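Local coordinates for bifunctional endomannanase/endoglucanase (Caldanaerobius polysaccharolyticus, PDB 3W0K), which probably hydrolyses internal beta-1,4 linkages of mannan and cellulose-type polysaccharides, acting as a bifunctional glycoside hydrolase of family 5, at residues F8-V13 and E19-D24; F38-V43 and S194-Q199; N292-G295 and I299-H302. All coordinates share one frame; numbering follows the deposited sequence.

Contact 1. Residues F8-V13 and E19-D24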
loop_
_atom_site.group_PDB
_atom_site.type_symbol
_atom_site.label_atom_id
_atom_site.label_comp_id
_atom_site.label_asym_id
_atom_site.label_seq_id
_atom_site.Cartn_x
_atom_site.Cartn_y
_atom_site.Cartn_z
ATOM N N PHE A 8 6.841 4.098 2.749
ATOM C CA PHE A 8 7.716 4.496 3.843
ATOM C C PHE A 8 6.887 4.459 5.114
ATOM O O PHE A 8 5.737 4.898 5.129
ATOM C CB PHE A 8 8.333 5.874 3.603
ATOM C CG PHE A 8 9.507 5.847 2.661
ATOM C CD1 PHE A 8 10.758 5.427 3.105
ATOM C CD2 PHE A 8 9.355 6.218 1.328
ATOM C CE1 PHE A 8 11.843 5.378 2.235
ATOM C CE2 PHE A 8 10.432 6.173 0.448
ATOM C CZ PHE A 8 11.682 5.751 0.905
ATOM N N GLN A 9 7.480 3.915 6.170
ATOM C CA GLN A 9 6.810 3.729 7.447
ATOM C C GLN A 9 7.091 4.788 8.522
ATOM O O GLN A 9 7.028 4.498 9.721
ATOM C CB GLN A 9 7.150 2.322 7.962
ATOM C CG GLN A 9 6.557 1.161 7.123
ATOM C CD GLN A 9 7.190 0.979 5.739
ATOM O OE1 GLN A 9 6.490 0.734 4.750
ATOM N NE2 GLN A 9 8.510 1.065 5.672
ATOM N N TRP A 10 7.303 6.028 8.087
ATOM C CA TRP A 10 7.612 7.138 8.992
ATOM C C TRP A 10 6.568 7.427 10.073
ATOM O O TRP A 10 6.916 7.884 11.159
ATOM C CB TRP A 10 7.885 8.411 8.188
ATOM C CG TRP A 10 8.922 8.240 7.112
ATOM C CD1 TRP A 10 10.002 7.402 7.130
ATOM C CD2 TRP A 10 8.971 8.929 5.858
ATOM N NE1 TRP A 10 10.719 7.527 5.963
ATOM C CE2 TRP A 10 10.108 8.458 5.165
ATOM C CE3 TRP A 10 8.162 9.901 5.253
ATOM C CZ2 TRP A 10 10.459 8.927 3.895
ATOM C CZ3 TRP A 10 8.511 10.366 3.988
ATOM C CH2 TRP A 10 9.649 9.878 3.324
ATOM N N MET A 11 5.297 7.157 9.779
ATOM C CA MET A 11 4.207 7.391 10.734
ATOM C C MET A 11 3.265 6.188 10.656
ATOM O O MET A 11 2.045 6.303 10.812
ATOM C CB MET A 11 3.463 8.684 10.367
ATOM C CG MET A 11 2.524 9.202 11.447
ATOM S SD MET A 11 1.529 10.636 10.948
ATOM C CE MET A 11 2.783 11.773 10.610
ATOM N N TYR A 12 3.875 5.020 10.500
ATOM C CA TYR A 12 3.178 3.750 10.334
ATOM C C TYR A 12 2.442 3.155 11.538
ATOM O O TYR A 12 1.280 2.767 11.420
ATOM C CB TYR A 12 4.178 2.741 9.763
ATOM C CG TYR A 12 3.622 1.382 9.437
ATOM C CD1 TYR A 12 2.466 1.242 8.674
ATOM C CD2 TYR A 12 4.270 0.230 9.874
ATOM C CE1 TYR A 12 1.970 -0.010 8.355
ATOM C CE2 TYR A 12 3.784 -1.031 9.557
ATOM C CZ TYR A 12 2.631 -1.145 8.798
ATOM O OH TYR A 12 2.135 -2.390 8.497
ATOM N N VAL A 13 3.124 3.041 12.673
ATOM C CA VAL A 13 2.511 2.472 13.873
ATOM C C VAL A 13 2.806 3.329 15.097
ATOM O O VAL A 13 3.963 3.617 15.406
ATOM C CB VAL A 13 3.004 1.020 14.132
ATOM C CG1 VAL A 13 2.447 0.496 15.451
ATOM C CG2 VAL A 13 2.566 0.101 13.000
ATOM N N GLU A 19 7.212 9.521 18.570
ATOM C CA GLU A 19 6.994 10.646 17.675
ATOM C C GLU A 19 7.136 10.178 16.233
ATOM O O GLU A 19 7.885 9.240 15.951
ATOM C CB GLU A 19 8.028 11.744 17.946
ATOM C CG GLU A 19 7.879 12.439 19.292
ATOM C CD GLU A 19 6.625 13.291 19.376
ATOM O OE1 GLU A 19 6.426 14.146 18.485
ATOM O OE2 GLU A 19 5.845 13.110 20.336
ATOM N N PRO A 20 6.351 10.759 15.313
ATOM C CA PRO A 20 6.502 10.317 13.924
ATOM C C PRO A 20 7.902 10.698 13.448
ATOM O O PRO A 20 8.511 11.633 13.970
ATOM C CB PRO A 20 5.400 11.082 13.183
ATOM C CG PRO A 20 5.003 12.182 14.115
ATOM C CD PRO A 20 5.169 11.617 15.479
ATOM N N GLU A 21 8.440 9.938 12.504
ATOM C CA GLU A 21 9.779 10.216 12.009
ATOM C C GLU A 21 9.817 11.324 10.975
ATOM O O GLU A 21 8.825 11.595 10.299
ATOM C CB GLU A 21 10.383 8.961 11.386
ATOM C CG GLU A 21 10.517 7.787 12.332
ATOM C CD GLU A 21 11.142 6.581 11.667
ATOM O OE1 GLU A 21 11.019 6.454 10.428
ATOM O OE2 GLU A 21 11.759 5.762 12.380
ATOM N N PRO A 22 10.950 12.036 10.895
ATOM C CA PRO A 22 11.077 13.108 9.909
ATOM C C PRO A 22 11.219 12.384 8.570
ATOM O O PRO A 22 11.532 11.190 8.540
ATOM C CB PRO A 22 12.406 13.768 10.294
ATOM C CG PRO A 22 12.548 13.463 11.752
ATOM C CD PRO A 22 12.098 12.032 11.817
ATOM N N PRO A 23 10.952 13.069 7.451
ATOM C CA PRO A 23 11.097 12.377 6.167
ATOM C C PRO A 23 12.552 11.977 5.937
ATOM O O PRO A 23 13.478 12.693 6.335
ATOM C CB PRO A 23 10.626 13.427 5.157
ATOM C CG PRO A 23 10.960 14.725 5.836
ATOM C CD PRO A 23 10.526 14.463 7.254
ATOM N N ASP A 24 12.743 10.795 5.363
ATOM C CA ASP A 24 14.076 10.285 5.070
ATOM C C ASP A 24 14.538 10.936 3.768
ATOM O O ASP A 24 14.373 10.371 2.684
ATOM C CB ASP A 24 14.018 8.761 4.924
ATOM C CG ASP A 24 15.393 8.116 4.864
ATOM O OD1 ASP A 24 16.378 8.789 4.487
ATOM O OD2 ASP A 24 15.476 6.912 5.181
HETATM O O HOH W 1 13.012 5.672 5.777
#

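Contact 2. Residues F38-V43 and S194-Q199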
loop_
_atom_site.group_PDB
_atom_site.type_symbol
_atom_site.label_atom_id
_atom_site.label_comp_id
_atom_site.label_asym_id
_atom_site.label_seq_id
_atom_site.Cartn_x
_atom_site.Cartn_y
_atom_site.Cartn_z
ATOM N N PHE A 38 7.195 7.958 -6.909
ATOM C CA PHE A 38 6.042 7.686 -6.062
ATOM C C PHE A 38 6.413 7.211 -4.668
ATOM O O PHE A 38 7.318 6.397 -4.491
ATOM C CB PHE A 38 5.168 6.632 -6.761
ATOM C CG PHE A 38 3.963 6.191 -5.970
ATOM C CD1 PHE A 38 2.758 6.872 -6.084
ATOM C CD2 PHE A 38 4.022 5.063 -5.152
ATOM C CE1 PHE A 38 1.620 6.433 -5.397
ATOM C CE2 PHE A 38 2.893 4.618 -4.465
ATOM C CZ PHE A 38 1.689 5.307 -4.590
ATOM N N VAL A 39 5.698 7.741 -3.682
ATOM C CA VAL A 39 5.886 7.371 -2.289
ATOM C C VAL A 39 4.512 7.213 -1.650
ATOM O O VAL A 39 3.642 8.063 -1.827
ATOM C CB VAL A 39 6.703 8.448 -1.522
ATOM C CG1 VAL A 39 6.470 8.355 -0.028
ATOM C CG2 VAL A 39 8.182 8.267 -1.804
ATOM N N ARG A 40 4.291 6.072 -1.001
ATOM C CA ARG A 40 3.034 5.835 -0.303
ATOM C C ARG A 40 3.359 5.930 1.180
ATOM O O ARG A 40 4.351 5.363 1.645
ATOM C CB ARG A 40 2.446 4.463 -0.641
ATOM C CG ARG A 40 1.138 4.155 0.100
ATOM C CD ARG A 40 0.473 2.930 -0.489
ATOM N NE ARG A 40 -0.786 2.561 0.166
ATOM C CZ ARG A 40 -0.908 1.612 1.090
ATOM N NH1 ARG A 40 0.155 0.944 1.506
ATOM N NH2 ARG A 40 -2.118 1.229 1.493
ATOM N N ILE A 41 2.541 6.682 1.909
ATOM C CA ILE A 41 2.748 6.881 3.335
ATOM C C ILE A 41 1.569 6.345 4.151
ATOM O O ILE A 41 0.574 7.045 4.346
ATOM C CB ILE A 41 2.940 8.389 3.659
ATOM C CG1 ILE A 41 4.063 8.986 2.801
ATOM C CG2 ILE A 41 3.273 8.577 5.137
ATOM C CD1 ILE A 41 5.441 8.460 3.135
ATOM N N PRO A 42 1.645 5.078 4.591
ATOM C CA PRO A 42 0.573 4.465 5.390
ATOM C C PRO A 42 0.711 4.947 6.835
ATOM O O PRO A 42 1.742 4.726 7.466
ATOM C CB PRO A 42 0.861 2.970 5.252
ATOM C CG PRO A 42 2.362 2.927 5.137
ATOM C CD PRO A 42 2.655 4.076 4.200
ATOM N N VAL A 43 -0.323 5.603 7.357
ATOM C CA VAL A 43 -0.255 6.144 8.714
ATOM C C VAL A 43 -1.263 5.588 9.721
ATOM O O VAL A 43 -2.295 5.032 9.349
ATOM C CB VAL A 43 -0.338 7.700 8.708
ATOM C CG1 VAL A 43 0.701 8.280 7.752
ATOM C CG2 VAL A 43 -1.735 8.172 8.321
ATOM N N SER A 194 -6.471 0.042 -6.235
ATOM C CA SER A 194 -5.157 -0.445 -5.848
ATOM C C SER A 194 -5.105 -1.894 -5.399
ATOM O O SER A 194 -5.740 -2.281 -4.407
ATOM C CB SER A 194 -4.576 0.464 -4.760
ATOM O OG SER A 194 -3.215 0.162 -4.503
ATOM N N GLY A 195 -4.310 -2.672 -6.130
ATOM C CA GLY A 195 -4.122 -4.081 -5.838
ATOM C C GLY A 195 -2.836 -4.375 -5.087
ATOM O O GLY A 195 -2.139 -3.464 -4.611
ATOM N N ARG A 196 -2.485 -5.655 -5.034
ATOM C CA ARG A 196 -1.308 -6.099 -4.303
ATOM C C ARG A 196 -0.491 -7.144 -5.044
ATOM O O ARG A 196 -1.013 -7.867 -5.895
ATOM C CB ARG A 196 -1.741 -6.679 -2.954
ATOM C CG ARG A 196 -2.297 -5.656 -1.966
ATOM C CD ARG A 196 -1.207 -4.694 -1.550
ATOM N NE ARG A 196 -1.611 -3.775 -0.484
ATOM C CZ ARG A 196 -2.157 -2.579 -0.679
ATOM N NH1 ARG A 196 -2.397 -2.135 -1.908
ATOM N NH2 ARG A 196 -2.376 -1.782 0.362
ATOM N N GLY A 197 0.782 -7.233 -4.668
ATOM C CA GLY A 197 1.690 -8.199 -5.260
ATOM C C GLY A 197 2.346 -9.031 -4.173
ATOM O O GLY A 197 3.563 -8.987 -3.986
ATOM N N TYR A 198 1.531 -9.773 -3.431
ATOM C CA TYR A 198 2.031 -10.622 -2.357
ATOM C C TYR A 198 1.704 -12.094 -2.574
ATOM O O TYR A 198 2.018 -12.924 -1.729
ATOM C CB TYR A 198 1.447 -10.185 -1.012
ATOM C CG TYR A 198 1.937 -8.851 -0.495
ATOM C CD1 TYR A 198 3.302 -8.571 -0.407
ATOM C CD2 TYR A 198 1.037 -7.895 -0.026
ATOM C CE1 TYR A 198 3.756 -7.374 0.145
ATOM C CE2 TYR A 198 1.482 -6.696 0.527
ATOM C CZ TYR A 198 2.841 -6.446 0.612
ATOM O OH TYR A 198 3.291 -5.281 1.194
ATOM N N GLN A 199 1.044 -12.411 -3.683
ATOM C CA GLN A 199 0.687 -13.794 -3.972
ATOM C C GLN A 199 1.752 -14.492 -4.807
ATOM O O GLN A 199 2.273 -13.920 -5.761
ATOM C CB GLN A 199 -0.663 -13.866 -4.687
ATOM C CG GLN A 199 -1.838 -13.344 -3.863
ATOM C CD GLN A 199 -2.026 -14.072 -2.532
ATOM O OE1 GLN A 199 -1.479 -15.154 -2.307
ATOM N NE2 GLN A 199 -2.809 -13.471 -1.647
#

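Contact 3. Residues N292-G295 and I299-H302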
loop_
_atom_site.group_PDB
_atom_site.type_symbol
_atom_site.label_atom_id
_atom_site.label_comp_id
_atom_site.label_asym_id
_atom_site.label_seq_id
_atom_site.Cartn_x
_atom_site.Cartn_y
_atom_site.Cartn_z
ATOM N N ASN A 292 8.904 -1.931 1.322
ATOM C CA ASN A 292 9.982 -1.253 2.051
ATOM C C ASN A 292 11.038 -0.746 1.078
ATOM O O ASN A 292 11.140 -1.231 -0.055
ATOM C CB ASN A 292 10.731 -2.206 3.002
ATOM C CG ASN A 292 9.916 -2.656 4.195
ATOM O OD1 ASN A 292 10.160 -3.736 4.729
ATOM N ND2 ASN A 292 9.002 -1.817 4.664
ATOM N N PHE A 293 11.788 0.263 1.516
ATOM C CA PHE A 293 12.925 0.773 0.759
ATOM C C PHE A 293 14.038 0.092 1.561
ATOM O O PHE A 293 14.768 -0.753 1.046
ATOM C CB PHE A 293 13.041 2.296 0.849
ATOM C CG PHE A 293 14.306 2.830 0.251
ATOM C CD1 PHE A 293 14.541 2.718 -1.115
ATOM C CD2 PHE A 293 15.290 3.391 1.060
ATOM C CE1 PHE A 293 15.745 3.154 -1.669
ATOM C CE2 PHE A 293 16.497 3.830 0.518
ATOM C CZ PHE A 293 16.723 3.709 -0.851
ATOM N N LYS A 294 14.136 0.454 2.839
ATOM C CA LYS A 294 15.071 -0.179 3.761
ATOM C C LYS A 294 14.176 -1.104 4.578
ATOM O O LYS A 294 13.041 -0.743 4.902
ATOM C CB LYS A 294 15.742 0.847 4.680
ATOM C CG LYS A 294 16.916 1.561 4.042
ATOM C CD LYS A 294 17.512 2.600 4.972
ATOM C CE LYS A 294 16.592 3.793 5.127
ATOM N NZ LYS A 294 17.199 4.827 6.008
ATOM N N GLY A 295 14.652 -2.312 4.858
ATOM C CA GLY A 295 13.853 -3.256 5.618
ATOM C C GLY A 295 13.739 -4.597 4.918
ATOM O O GLY A 295 14.194 -4.742 3.784
ATOM N N ILE A 299 14.978 -3.003 -0.800
ATOM C CA ILE A 299 16.116 -3.252 -1.681
ATOM C C ILE A 299 17.445 -3.000 -0.969
ATOM O O ILE A 299 18.504 -3.363 -1.481
ATOM C CB ILE A 299 16.076 -2.389 -2.974
ATOM C CG1 ILE A 299 16.131 -0.896 -2.641
ATOM C CG2 ILE A 299 14.843 -2.723 -3.796
ATOM C CD1 ILE A 299 16.432 -0.012 -3.845
ATOM N N VAL A 300 17.392 -2.383 0.207
ATOM C CA VAL A 300 18.611 -2.087 0.952
ATOM C C VAL A 300 18.855 -3.112 2.049
ATOM O O VAL A 300 18.155 -3.120 3.060
ATOM C CB VAL A 300 18.565 -0.673 1.581
ATOM C CG1 VAL A 300 19.898 -0.355 2.260
ATOM C CG2 VAL A 300 18.254 0.365 0.515
ATOM N N GLU A 301 19.837 -3.986 1.824
ATOM C CA GLU A 301 20.210 -5.025 2.787
ATOM C C GLU A 301 18.996 -5.712 3.414
ATOM O O GLU A 301 18.882 -5.792 4.638
ATOM C CB GLU A 301 21.093 -4.424 3.887
ATOM C CG GLU A 301 22.398 -3.832 3.378
ATOM C CD GLU A 301 23.250 -3.250 4.491
ATOM O OE1 GLU A 301 23.082 -2.053 4.808
ATOM O OE2 GLU A 301 24.091 -3.989 5.043
ATOM N N HIS A 302 18.094 -6.213 2.574
ATOM C CA HIS A 302 16.890 -6.866 3.077
ATOM C C HIS A 302 17.177 -8.076 3.966
ATOM O O HIS A 302 16.471 -8.300 4.947
ATOM C CB HIS A 302 15.933 -7.217 1.932
ATOM C CG HIS A 302 16.561 -8.014 0.834
ATOM N ND1 HIS A 302 16.914 -7.460 -0.378
ATOM C CD2 HIS A 302 16.897 -9.323 0.763
ATOM C CE1 HIS A 302 17.442 -8.395 -1.146
ATOM N NE2 HIS A 302 17.443 -9.535 -0.478
HETATM O O HOH W 2 17.281 -3.429 5.712
#

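Contact 1. Residues F8-V13 and E19-D24
Trp10 lies pressed beneath the proline-rich return of its own loop, with its indole packed against a segment that is neither helix nor strand. Tight packing is found over one face of the indole. CA of Pro23 stands 3.8 Å from the centroid of the six-membered ring and only 6° off its normal, a CH-pi contact, while Asp24 N lies 3.3 Å from Trp10 CZ2 on the same face. Phe8 CB covers the opposite face, so the indole is sandwiched. Farther along, the chain of Met11 bends at chi3 (-61°) and lays CE beside Pro20 CB at 3.7 Å. Between these two apolar patches one backbone bond joins the segments, Glu21 N to Trp10 O, 2.9 Å and nearly straight at 170°.

The Glu21 side is looser: this exposed residue merely brings OE1 to the indole edge. At that rim a water accepts from Trp10 NE1 (3.0 Å) and donates to Asp24 OD2, which also pairs with Lys294. Asp24 OD1 meanwhile accepts from Ala27 N, making Asp24 the N-cap of helix 25-33. Such a folded connection belongs to the first beta-alpha loop of a TIM barrel.

Contact 2. Residues F38-V43 and S194-Q199
The core of the (beta/alpha)8 barrel, beside the probable active site, is the setting for the meeting of Arg40 and Arg196. Arg40 comes from strand 38-44, second in the barrel order, and Arg196 from strand 192-197, sixth; the nearest CA atoms of the two segments, those of Arg40 and Ser194, are still 11.7 Å apart, so the side chains must span the lumen. Arg40 does so as a straight rod, with CG anti to the backbone N and the chain extended as far as NE. Arg196 follows a different course, folding at chi2 (-66°) to bring its end round toward Arg40.

Contact is confined to the guanidinium groups, which meet edge against face: the edge of the Arg196 group is set over a face of the Arg40 group, with the planes 74° apart. Arg196 NH2 lies 3.2 Å from Arg40 NH2; both atoms are donors and no hydrogen bond joins them. Through its other terminal nitrogen, NH1, Arg196 donates to Gly195 O at 3.0 Å, with an N-H...O angle of 161°. That oxygen lies in the guanidinium plane, although the donor stands above the carbonyl plane.

Acidic groups account for the close approach. Glu258 OE2 receives both Arg40 NH1 and Arg196 NH2; Asp133 pairs with Arg40 NE, while Glu137 and Asp174 pair with Arg196. Glu137, just after the fourth strand, and Glu258, on the seventh, are placed like the two catalytic glutamates of family 5 enzymes. A Tris molecule, probably from the crystallisation liquor, lies about 5 Å from the Arg40 side chain and may mark a pocket. The chemistry implies a buried network rich in carboxylates, in which sharing Glu258 OE2 probably fixes the position of both guanidinium groups.

Contact 3. Residues N292-G295 and I299-H302
Phe293 O is gripped by two successive backbone amides, Ile299 N at 2.9 Å and Val300 N at 3.2 Å. The second donor sits nearly in line with the carbonyl, whereas the first is tilted from the carbonyl plane and has a more bent N-H...O angle of 139°. A single oxygen thus draws both amides of the returning chain to the same point.

Side chains close round this polar centre. With CG anti to the backbone N (chi1 172°), the Phe293 ring is carried to where both partners meet it: Val300 CG2 lies over one face, 4.1 Å from the centroid, while Ile299 CD1 approaches CE1 obliquely at 3.9 Å. Val300 also lies alongside Lys294, with its CB 3.7 Å from Lys294 CG and the two side chains pointing the same way. Beyond that aliphatic contact, Lys294 NZ pairs with Asp24.

Toward the end of the turn the direct bonds give way to water: one molecule donates to Val300 O at 2.8 Å and accepts a weak bond from Gly295 N. Gly295 O then receives a CA-H...O contact from His302, 3.5 Å between CA and O. The backbone of Gly295, with its positive phi (128°), calls for glycine. Phe6, Phe30 and Phe315 surround the Phe293 ring, and helix 319-327 packs on Ile299. Together these features form a tight turn in the loop that follows the eighth strand of the TIM barrel.

Along the chain the three contacts follow in series, contact 1 closing before contact 2 opens and contact 2 before contact 3. Their centres are 15 to 16 Å apart. Contact 2 lies about 2 Å from the centre of the chain, whereas contacts 1 and 3 lie in the loops following strands 4-7 and 287-290, the first and last of the barrel. Those strands are neighbours in the closed sheet, which is consistent with the two loops touching through Phe8 and Phe293 and the salt bridge of Asp24 with Lys294. Strand 38-44 joins contact 1 to contact 2 directly, while contacts 2 and 3 stay about 7 Å apart at their nearest atoms. Loops distant in sequence thus meet where the barrel closes, beside its charged core.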